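Local coordinates for protein DNA polymerase III subunit delta (Bacillus subtilis, PDB 3ZH9) that probably acts within the tau-delta-delta' clamp loader as the wrench that opens the beta sliding clamp for loading onto primed DNA, at residues Asp153-Leu158 against Glu172-Leu177; Gln217-Leu222 against Ile249-Leu254; Phe259-Gln264 against Leu282-Phe287. All blocks are in the same frame, centred on the assembly; numbering follows the deposited sequence.

Contact 1. Residues Asp153-Leu158 against Glu172-Leu177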
loop_
_atom_site.group_PDB
_atom_site.type_symbol
_atom_site.label_atom_id
_atom_site.label_comp_id
_atom_site.label_asym_id
_atom_site.label_seq_id
_atom_site.Cartn_x
_atom_site.Cartn_y
_atom_site.Cartn_z
ATOM N N ASP A 153 13.703 6.504 3.100
ATOM C CA ASP A 153 14.215 5.997 4.382
ATOM C C ASP A 153 13.712 4.582 4.660
ATOM O O ASP A 153 14.457 3.718 5.113
ATOM C CB ASP A 153 13.845 6.926 5.553
ATOM C CG ASP A 153 14.462 8.304 5.429
ATOM O OD1 ASP A 153 15.335 8.496 4.554
ATOM O OD2 ASP A 153 14.076 9.198 6.216
ATOM N N PHE A 154 12.436 4.340 4.402
ATOM C CA PHE A 154 11.908 2.996 4.556
ATOM C C PHE A 154 12.718 1.971 3.755
ATOM O O PHE A 154 13.036 0.896 4.255
ATOM C CB PHE A 154 10.450 2.953 4.131
ATOM C CG PHE A 154 9.929 1.567 3.923
ATOM C CD1 PHE A 154 9.364 0.866 4.968
ATOM C CD2 PHE A 154 9.993 0.967 2.669
ATOM C CE1 PHE A 154 8.880 -0.417 4.778
ATOM C CE2 PHE A 154 9.509 -0.309 2.471
ATOM C CZ PHE A 154 8.950 -1.004 3.532
ATOM N N THR A 155 13.030 2.311 2.507
ATOM C CA THR A 155 13.819 1.447 1.619
ATOM C C THR A 155 15.229 1.206 2.166
ATOM O O THR A 155 15.726 0.084 2.174
ATOM C CB THR A 155 13.927 2.071 0.216
ATOM O OG1 THR A 155 12.614 2.367 -0.274
ATOM C CG2 THR A 155 14.622 1.126 -0.773
ATOM N N VAL A 156 15.866 2.272 2.636
ATOM C CA VAL A 156 17.190 2.156 3.216
ATOM C C VAL A 156 17.190 1.245 4.439
ATOM O O VAL A 156 18.065 0.381 4.592
ATOM C CB VAL A 156 17.760 3.547 3.562
ATOM C CG1 VAL A 156 18.990 3.429 4.489
ATOM C CG2 VAL A 156 18.113 4.298 2.276
ATOM N N ASN A 157 16.198 1.425 5.305
ATOM C CA ASN A 157 16.112 0.621 6.511
ATOM C C ASN A 157 15.728 -0.803 6.182
ATOM O O ASN A 157 16.110 -1.721 6.881
ATOM C CB ASN A 157 15.106 1.215 7.493
ATOM C CG ASN A 157 15.628 2.460 8.166
ATOM O OD1 ASN A 157 16.810 2.542 8.508
ATOM N ND2 ASN A 157 14.750 3.447 8.354
ATOM N N LEU A 158 14.959 -0.981 5.116
ATOM C CA LEU A 158 14.530 -2.314 4.733
ATOM C C LEU A 158 15.743 -3.189 4.380
ATOM O O LEU A 158 15.828 -4.332 4.817
ATOM C CB LEU A 158 13.541 -2.252 3.569
ATOM C CG LEU A 158 13.001 -3.616 3.161
ATOM C CD1 LEU A 158 12.400 -4.294 4.365
ATOM C CD2 LEU A 158 11.976 -3.503 2.025
ATOM N N GLU A 172 16.523 5.947 -3.869
ATOM C CA GLU A 172 15.631 6.889 -4.512
ATOM C C GLU A 172 15.276 6.409 -5.907
ATOM O O GLU A 172 14.149 6.564 -6.363
ATOM C CB GLU A 172 16.283 8.274 -4.587
ATOM C CG GLU A 172 16.250 9.015 -3.252
ATOM C CD GLU A 172 17.050 10.305 -3.267
ATOM O OE1 GLU A 172 17.954 10.432 -4.122
ATOM O OE2 GLU A 172 16.772 11.188 -2.420
ATOM N N HIS A 173 16.252 5.843 -6.595
ATOM C CA HIS A 173 15.996 5.358 -7.943
ATOM C C HIS A 173 15.046 4.161 -7.931
ATOM O O HIS A 173 14.155 4.045 -8.772
ATOM C CB HIS A 173 17.287 4.988 -8.651
ATOM C CG HIS A 173 17.115 4.835 -10.128
ATOM N ND1 HIS A 173 17.322 3.643 -10.783
ATOM C CD2 HIS A 173 16.705 5.720 -11.067
ATOM C CE1 HIS A 173 17.071 3.803 -12.075
ATOM N NE2 HIS A 173 16.699 5.054 -12.271
ATOM N N LEU A 174 15.230 3.283 -6.957
ATOM C CA LEU A 174 14.364 2.125 -6.802
ATOM C C LEU A 174 12.924 2.576 -6.585
ATOM O O LEU A 174 11.998 2.097 -7.234
ATOM C CB LEU A 174 14.838 1.260 -5.620
ATOM C CG LEU A 174 13.854 0.123 -5.293
ATOM C CD1 LEU A 174 13.575 -0.691 -6.543
ATOM C CD2 LEU A 174 14.418 -0.764 -4.215
ATOM N N VAL A 175 12.750 3.508 -5.660
ATOM C CA VAL A 175 11.435 4.058 -5.359
ATOM C C VAL A 175 10.778 4.692 -6.595
ATOM O O VAL A 175 9.587 4.531 -6.832
ATOM C CB VAL A 175 11.538 5.074 -4.196
ATOM C CG1 VAL A 175 10.250 5.931 -4.058
ATOM C CG2 VAL A 175 11.861 4.344 -2.910
ATOM N N LEU A 176 11.563 5.402 -7.390
ATOM C CA LEU A 176 11.075 5.951 -8.655
ATOM C C LEU A 176 10.572 4.852 -9.608
ATOM O O LEU A 176 9.513 4.982 -10.227
ATOM C CB LEU A 176 12.204 6.729 -9.346
ATOM C CG LEU A 176 11.945 7.185 -10.790
ATOM C CD1 LEU A 176 11.102 8.443 -10.799
ATOM C CD2 LEU A 176 13.249 7.434 -11.532
ATOM N N LEU A 177 11.356 3.784 -9.736
ATOM C CA LEU A 177 11.096 2.740 -10.717
ATOM C C LEU A 177 9.793 2.006 -10.436
ATOM O O LEU A 177 9.094 1.592 -11.353
ATOM C CB LEU A 177 12.252 1.728 -10.751
ATOM C CG LEU A 177 13.557 2.173 -11.421
ATOM C CD1 LEU A 177 14.655 1.146 -11.154
ATOM C CD2 LEU A 177 13.374 2.402 -12.915
#

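Contact 2. Residues Gln217-Leu222 against Ile249-Leu254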
loop_
_atom_site.group_PDB
_atom_site.type_symbol
_atom_site.label_atom_id
_atom_site.label_comp_id
_atom_site.label_asym_id
_atom_site.label_seq_id
_atom_site.Cartn_x
_atom_site.Cartn_y
_atom_site.Cartn_z
ATOM N N GLN A 217 4.583 3.158 -13.874
ATOM C CA GLN A 217 5.541 4.257 -13.887
ATOM C C GLN A 217 5.783 4.717 -15.326
ATOM O O GLN A 217 5.896 5.927 -15.604
ATOM C CB GLN A 217 6.852 3.839 -13.216
ATOM C CG GLN A 217 8.040 4.698 -13.622
ATOM C CD GLN A 217 7.985 6.074 -13.015
ATOM O OE1 GLN A 217 7.287 6.288 -12.033
ATOM N NE2 GLN A 217 8.719 7.015 -13.594
ATOM N N ASN A 218 5.852 3.756 -16.247
ATOM C CA ASN A 218 6.002 4.088 -17.665
ATOM C C ASN A 218 4.847 4.962 -18.159
ATOM O O ASN A 218 5.071 5.973 -18.832
ATOM C CB ASN A 218 6.148 2.827 -18.517
ATOM C CG ASN A 218 7.599 2.361 -18.622
ATOM O OD1 ASN A 218 8.507 3.165 -18.831
ATOM N ND2 ASN A 218 7.820 1.070 -18.451
ATOM N N ILE A 219 3.619 4.580 -17.804
ATOM C CA ILE A 219 2.433 5.384 -18.136
ATOM C C ILE A 219 2.569 6.800 -17.586
ATOM O O ILE A 219 2.348 7.780 -18.301
ATOM C CB ILE A 219 1.127 4.756 -17.582
ATOM C CG1 ILE A 219 0.872 3.380 -18.201
ATOM C CG2 ILE A 219 -0.068 5.701 -17.782
ATOM C CD1 ILE A 219 1.221 3.290 -19.665
ATOM N N PHE A 220 2.941 6.917 -16.312
ATOM C CA PHE A 220 3.157 8.238 -15.730
ATOM C C PHE A 220 4.122 9.054 -16.590
ATOM O O PHE A 220 3.855 10.209 -16.940
ATOM C CB PHE A 220 3.695 8.139 -14.291
ATOM C CG PHE A 220 4.024 9.478 -13.682
ATOM C CD1 PHE A 220 3.015 10.311 -13.217
ATOM C CD2 PHE A 220 5.334 9.914 -13.595
ATOM C CE1 PHE A 220 3.309 11.551 -12.668
ATOM C CE2 PHE A 220 5.633 11.148 -13.051
ATOM C CZ PHE A 220 4.615 11.971 -12.590
ATOM N N GLU A 221 5.246 8.445 -16.930
ATOM C CA GLU A 221 6.304 9.144 -17.665
ATOM C C GLU A 221 5.858 9.494 -19.068
ATOM O O GLU A 221 6.178 10.570 -19.591
ATOM C CB GLU A 221 7.578 8.294 -17.726
ATOM C CG GLU A 221 8.385 8.286 -16.433
ATOM C CD GLU A 221 8.844 9.680 -16.011
ATOM O OE1 GLU A 221 8.812 10.610 -16.851
ATOM O OE2 GLU A 221 9.235 9.842 -14.832
ATOM N N LEU A 222 5.126 8.577 -19.688
ATOM C CA LEU A 222 4.609 8.830 -21.019
ATOM C C LEU A 222 3.781 10.106 -20.994
ATOM O O LEU A 222 3.823 10.898 -21.926
ATOM C CB LEU A 222 3.738 7.664 -21.467
ATOM C CG LEU A 222 2.921 7.885 -22.738
ATOM C CD1 LEU A 222 3.837 8.233 -23.895
ATOM C CD2 LEU A 222 2.106 6.629 -23.036
ATOM N N ILE A 249 -5.093 -2.280 -25.299
ATOM C CA ILE A 249 -6.280 -2.066 -24.490
ATOM C C ILE A 249 -5.902 -1.866 -23.023
ATOM O O ILE A 249 -6.529 -1.068 -22.321
ATOM C CB ILE A 249 -7.309 -3.213 -24.662
ATOM C CG1 ILE A 249 -8.628 -2.860 -23.970
ATOM C CG2 ILE A 249 -6.732 -4.537 -24.167
ATOM C CD1 ILE A 249 -9.790 -3.746 -24.364
ATOM N N LYS A 250 -4.864 -2.571 -22.573
ATOM C CA LYS A 250 -4.393 -2.454 -21.193
ATOM C C LYS A 250 -3.649 -1.145 -20.984
ATOM O O LYS A 250 -3.821 -0.478 -19.965
ATOM C CB LYS A 250 -3.481 -3.628 -20.815
ATOM C CG LYS A 250 -3.162 -3.688 -19.323
ATOM C CD LYS A 250 -2.150 -4.774 -19.002
ATOM N N ILE A 251 -2.816 -0.787 -21.953
ATOM C CA ILE A 251 -2.119 0.490 -21.930
ATOM C C ILE A 251 -3.140 1.626 -21.817
ATOM O O ILE A 251 -2.954 2.580 -21.071
ATOM C CB ILE A 251 -1.300 0.687 -23.211
ATOM C CG1 ILE A 251 -0.202 -0.377 -23.312
ATOM C CG2 ILE A 251 -0.691 2.076 -23.248
ATOM C CD1 ILE A 251 0.581 -0.304 -24.584
ATOM N N MET A 252 -4.226 1.495 -22.563
ATOM C CA MET A 252 -5.233 2.537 -22.646
ATOM C C MET A 252 -5.953 2.694 -21.311
ATOM O O MET A 252 -6.189 3.815 -20.844
ATOM C CB MET A 252 -6.222 2.199 -23.757
ATOM C CG MET A 252 -7.447 3.106 -23.804
ATOM S SD MET A 252 -8.934 2.173 -24.235
ATOM C CE MET A 252 -9.104 1.120 -22.790
ATOM N N ALA A 253 -6.290 1.564 -20.697
ATOM C CA ALA A 253 -6.962 1.564 -19.406
ATOM C C ALA A 253 -6.125 2.284 -18.356
ATOM O O ALA A 253 -6.637 3.117 -17.617
ATOM C CB ALA A 253 -7.261 0.129 -18.962
ATOM N N LEU A 254 -4.835 1.965 -18.288
ATOM C CA LEU A 254 -3.935 2.645 -17.353
ATOM C C LEU A 254 -3.793 4.156 -17.637
ATOM O O LEU A 254 -3.729 4.961 -16.716
ATOM C CB LEU A 254 -2.556 1.981 -17.361
ATOM C CG LEU A 254 -2.530 0.485 -17.014
ATOM C CD1 LEU A 254 -1.116 -0.086 -17.147
ATOM C CD2 LEU A 254 -3.096 0.198 -15.630
#

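Contact 3. Residues Phe259-Gln264 against Leu282-Phe287. With SO4 (sulfate ion), chain E.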
loop_
_atom_site.group_PDB
_atom_site.type_symbol
_atom_site.label_atom_id
_atom_site.label_comp_id
_atom_site.label_asym_id
_atom_site.label_seq_id
_atom_site.Cartn_x
_atom_site.Cartn_y
_atom_site.Cartn_z
ATOM N N PHE A 259 -5.516 9.686 -16.095
ATOM C CA PHE A 259 -6.174 10.936 -16.470
ATOM C C PHE A 259 -7.376 11.208 -15.591
ATOM O O PHE A 259 -7.607 12.338 -15.203
ATOM C CB PHE A 259 -6.529 10.967 -17.957
ATOM C CG PHE A 259 -5.415 11.495 -18.813
ATOM C CD1 PHE A 259 -5.008 12.817 -18.697
ATOM C CD2 PHE A 259 -4.756 10.676 -19.703
ATOM C CE1 PHE A 259 -3.953 13.316 -19.467
ATOM C CE2 PHE A 259 -3.708 11.174 -20.491
ATOM C CZ PHE A 259 -3.305 12.497 -20.360
ATOM N N ARG A 260 -8.128 10.164 -15.250
ATOM C CA ARG A 260 -9.208 10.321 -14.280
ATOM C C ARG A 260 -8.671 10.793 -12.935
ATOM O O ARG A 260 -9.251 11.671 -12.312
ATOM C CB ARG A 260 -10.021 9.027 -14.129
ATOM C CG ARG A 260 -10.967 8.777 -15.329
ATOM C CD ARG A 260 -11.991 7.678 -15.044
ATOM N NE ARG A 260 -11.330 6.421 -14.735
ATOM C CZ ARG A 260 -11.223 5.413 -15.589
ATOM N NH1 ARG A 260 -11.767 5.507 -16.798
ATOM N NH2 ARG A 260 -10.590 4.309 -15.227
ATOM N N LEU A 261 -7.559 10.211 -12.493
ATOM C CA LEU A 261 -6.919 10.643 -11.256
ATOM C C LEU A 261 -6.484 12.106 -11.291
ATOM O O LEU A 261 -6.642 12.831 -10.307
ATOM C CB LEU A 261 -5.705 9.773 -10.959
ATOM C CG LEU A 261 -4.984 10.086 -9.650
ATOM C CD1 LEU A 261 -5.913 10.029 -8.443
ATOM C CD2 LEU A 261 -3.786 9.139 -9.486
ATOM N N ILE A 262 -5.896 12.534 -12.407
ATOM C CA ILE A 262 -5.462 13.926 -12.523
ATOM C C ILE A 262 -6.657 14.875 -12.410
ATOM O O ILE A 262 -6.633 15.855 -11.664
ATOM C CB ILE A 262 -4.725 14.160 -13.864
ATOM C CG1 ILE A 262 -3.387 13.416 -13.848
ATOM C CG2 ILE A 262 -4.466 15.642 -14.090
ATOM C CD1 ILE A 262 -2.832 13.187 -15.226
ATOM N N LEU A 263 -7.726 14.561 -13.128
ATOM C CA LEU A 263 -8.933 15.397 -13.071
ATOM C C LEU A 263 -9.477 15.497 -11.633
ATOM O O LEU A 263 -9.759 16.584 -11.150
ATOM C CB LEU A 263 -10.013 14.845 -14.013
ATOM C CG LEU A 263 -11.299 15.691 -14.043
ATOM C CD1 LEU A 263 -11.087 16.935 -14.911
ATOM C CD2 LEU A 263 -12.444 14.889 -14.537
ATOM N N GLN A 264 -9.616 14.360 -10.949
ATOM C CA GLN A 264 -10.083 14.363 -9.553
ATOM C C GLN A 264 -9.178 15.185 -8.621
ATOM O O GLN A 264 -9.637 15.996 -7.813
ATOM C CB GLN A 264 -10.144 12.935 -9.028
ATOM C CG GLN A 264 -11.301 12.112 -9.580
ATOM C CD GLN A 264 -11.125 10.646 -9.261
ATOM O OE1 GLN A 264 -10.031 10.098 -9.398
ATOM N NE2 GLN A 264 -12.194 10.005 -8.829
ATOM N N LEU A 282 -9.934 9.902 -2.110
ATOM C CA LEU A 282 -9.862 9.055 -3.302
ATOM C C LEU A 282 -9.521 7.600 -3.014
ATOM O O LEU A 282 -9.658 6.732 -3.885
ATOM C CB LEU A 282 -8.850 9.629 -4.294
ATOM C CG LEU A 282 -9.283 10.997 -4.823
ATOM C CD1 LEU A 282 -8.403 11.437 -5.974
ATOM C CD2 LEU A 282 -10.754 10.957 -5.239
ATOM N N LYS A 283 -9.075 7.338 -1.790
ATOM C CA LYS A 283 -8.527 6.036 -1.431
ATOM C C LYS A 283 -7.407 5.693 -2.403
ATOM O O LYS A 283 -7.368 4.602 -2.968
ATOM C CB LYS A 283 -9.610 4.947 -1.431
ATOM C CG LYS A 283 -10.889 5.317 -0.682
ATOM C CD LYS A 283 -10.619 5.629 0.783
ATOM N N VAL A 284 -6.509 6.654 -2.611
ATOM C CA VAL A 284 -5.293 6.443 -3.399
ATOM C C VAL A 284 -4.095 6.805 -2.523
ATOM O O VAL A 284 -4.179 7.726 -1.706
ATOM C CB VAL A 284 -5.271 7.317 -4.691
ATOM C CG1 VAL A 284 -3.916 7.217 -5.392
ATOM C CG2 VAL A 284 -6.373 6.902 -5.634
ATOM N N HIS A 285 -3.001 6.065 -2.660
ATOM C CA HIS A 285 -1.799 6.368 -1.883
ATOM C C HIS A 285 -1.317 7.785 -2.173
ATOM O O HIS A 285 -1.244 8.198 -3.332
ATOM C CB HIS A 285 -0.680 5.357 -2.157
ATOM C CG HIS A 285 -0.770 4.118 -1.320
ATOM N ND1 HIS A 285 -0.346 4.073 -0.007
ATOM C CD2 HIS A 285 -1.238 2.880 -1.606
ATOM C CE1 HIS A 285 -0.552 2.863 0.480
ATOM N NE2 HIS A 285 -1.090 2.118 -0.470
ATOM N N PRO A 286 -0.995 8.533 -1.111
ATOM C CA PRO A 286 -0.527 9.925 -1.179
ATOM C C PRO A 286 0.665 10.107 -2.127
ATOM O O PRO A 286 0.799 11.160 -2.746
ATOM C CB PRO A 286 -0.096 10.218 0.264
ATOM C CG PRO A 286 -0.874 9.261 1.099
ATOM C CD PRO A 286 -1.000 8.019 0.268
ATOM N N PHE A 287 1.523 9.092 -2.228
ATOM C CA PHE A 287 2.670 9.148 -3.132
ATOM C C PHE A 287 2.203 9.375 -4.567
ATOM O O PHE A 287 2.761 10.206 -5.305
ATOM C CB PHE A 287 3.479 7.849 -3.049
ATOM C CG PHE A 287 4.722 7.856 -3.893
ATOM C CD1 PHE A 287 4.647 7.691 -5.262
ATOM C CD2 PHE A 287 5.973 8.020 -3.307
ATOM C CE1 PHE A 287 5.793 7.700 -6.043
ATOM C CE2 PHE A 287 7.115 8.027 -4.075
ATOM C CZ PHE A 287 7.028 7.868 -5.447
HETATM S S SO4 E . -2.614 3.515 -5.336
HETATM O O1 SO4 E . -3.841 3.782 -4.594
HETATM O O2 SO4 E . -2.942 3.209 -6.727
HETATM O O3 SO4 E . -1.923 2.378 -4.734
HETATM O O4 SO4 E . -1.746 4.688 -5.281
#

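Contact 1. Residues Asp153-Leu158 against Glu172-Leu177
Between 153-158 on helix 148-160 and 172-177 on helix 168-177, the nearest CA atoms are those of Thr155 and Val175, 7.8 Å apart, a spacing that leaves room for one layer of small or branched side chains between the two backbones, with 106 Å² buried between the segments. Thr155 fills this layer from its side alone, its CA-CB bond aimed at the opposing helix, while Leu174 and Val175 meet it as successive residues of helix 168-177. The two branches of the threonine divide the work. Its methyl CG2 reaches the CD2 branch of Leu174 at 3.9 Å, and its hydroxyl OG1 lies 3.4 Å from the methyl CG2 of Val175; in both pairs the side chains cross at a slant. These helices belong to the small helical domain that follows the five-stranded parallel AAA+ core, which probably corresponds to the lid of related AAA+ subunits, and helix 182-195 covers the same seam through Ile185 and Ile189, which pack on Thr155. A buried hydroxyl in such apolar company needs a partner, and it finds one in its own helix: OG1 hydrogen-bonds to the carbonyl oxygen of Thr151, one turn earlier. That bond depends on the first torsion, chi1 -54°, which holds OG1 beside the backbone N and leaves the methyl CG2 anti to that same N. Threonine therefore suits this place, since its short branched side chain presents a methyl to leucine while its oxygen is satisfied locally. Opposite, Val175 uses the methyl that is anti to its carbonyl carbon (chi1 of CG1 166°), and from Leu174 it is the CD2 tip of the fork that reaches the threonine.

Contact 2. Residues Gln217-Leu222 against Ile249-Leu254
Ile219 meets Leu254 where helix 215-227 packs against helix 248-269, and their CA atoms, 7.0 Å apart, are the nearest pair of the two segments. The apolar contacts all pass through this isoleucine. Its CG1 methylene rests on Leu254 CB at 3.8 Å and has Leu254 CD1 at 4.1 Å, the two side chains crossing at about a right angle. Farther along the same branch, CD1 reaches Ile251 CG2 at 4.2 Å; Ile251 sits one turn before Leu254, so the isoleucine bridges neighbouring turns. The first torsion, chi1 -62°, sets CG1 beside the backbone N and leaves CG2 anti to that N, where it faces the backbone instead: Leu254 O is 3.9 Å from Ile219 CG2, an ordinary packing distance. Cut back to an alanine, this position would lose CG1 and CD1, and Leu254 CB and the CG2 methyl of Ile251 would probably be left facing a gap. Leu241 of helix 231-243 touches both Ile219 and Ile251, so a third helix of the C-terminal collar-type domain closes over the same apolar patch. The polar bonding nearby is the backbone bonding inside each helix, such as Leu222 N to Asn218 O, 2.7 Å. Branching at CB suits Ile219, because one limb meets Leu254 and Ile251 while the other lies on the Leu254 backbone; the chemistry implies cohesion by shape and exclusion of water, with no directional bond fixing the pair.

Contact 3. Residues Phe259-Gln264 against Leu282-Phe287
Leu282 packs against Leu261 and Gln264 inside the all-helical C-terminal domain, at the turn that joins helix 275-282 to helix 286-296: it is the last residue of helix 275-282, and Lys283, with a positive phi of 55°, breaks the helix before the next begins. Leu282 makes the largest share of the contact. Its first torsion, chi1 -64°, puts CG anti to the carbonyl carbon and directs the fork at helix 248-269, where methyl CD1 lies 3.8 Å from Leu261 CD1 and equally close to Gln264 CB. The other methyl, CD2, approaches the end of the glutamine, with Gln264 NE2 at 4.0 Å. Gln264 is extended beyond CG, so the whole chain, amide included, lies along the leucine; glutamine suits this exposed position because its methylenes can pack while its amide is at home in water. Leu261 has CG anti to its backbone N; although its CA-CB bond points along the flank, the CD1 tip turns inward and also reaches Val284 CG2 at 4.2 Å. Arg288 and Ala292 of helix 286-296 also pack on Leu261. The two methyls of Val284 face different neighbours: CG2 meets Leu261, and CG1 a sulfate, probably from the crystallisation liquor, whose O4 is 3.3 Å away. The ion is held by the backbone N-H of His285, the N-cap residue, which donates to O1 at an N-H...O angle of 157° and, more bent, to O4. The imidazole adds an edge approach, with CD2 of His285 3.2 Å from sulfate O3 in the ring plane.

From the N terminus, the chain first builds the five-stranded parallel core and then enters the small helical domain, where contact 1 closes a short loop that contains strand 165-166. Contact 2 closes a longer one farther on, with helix 231-243 in between, and contact 3 follows with helix 275-282 in its loop. The three loops lie in series and neither nest nor cross. Contacts 2 and 3 share helix 248-269, which packs on helix 215-227 near its start and on the 282-287 turn farther along. The two helical domains also meet directly: the Leu176-Leu177 end of contact 1 packs on Gln217 of contact 2, and Val175 touches Phe287 of contact 3.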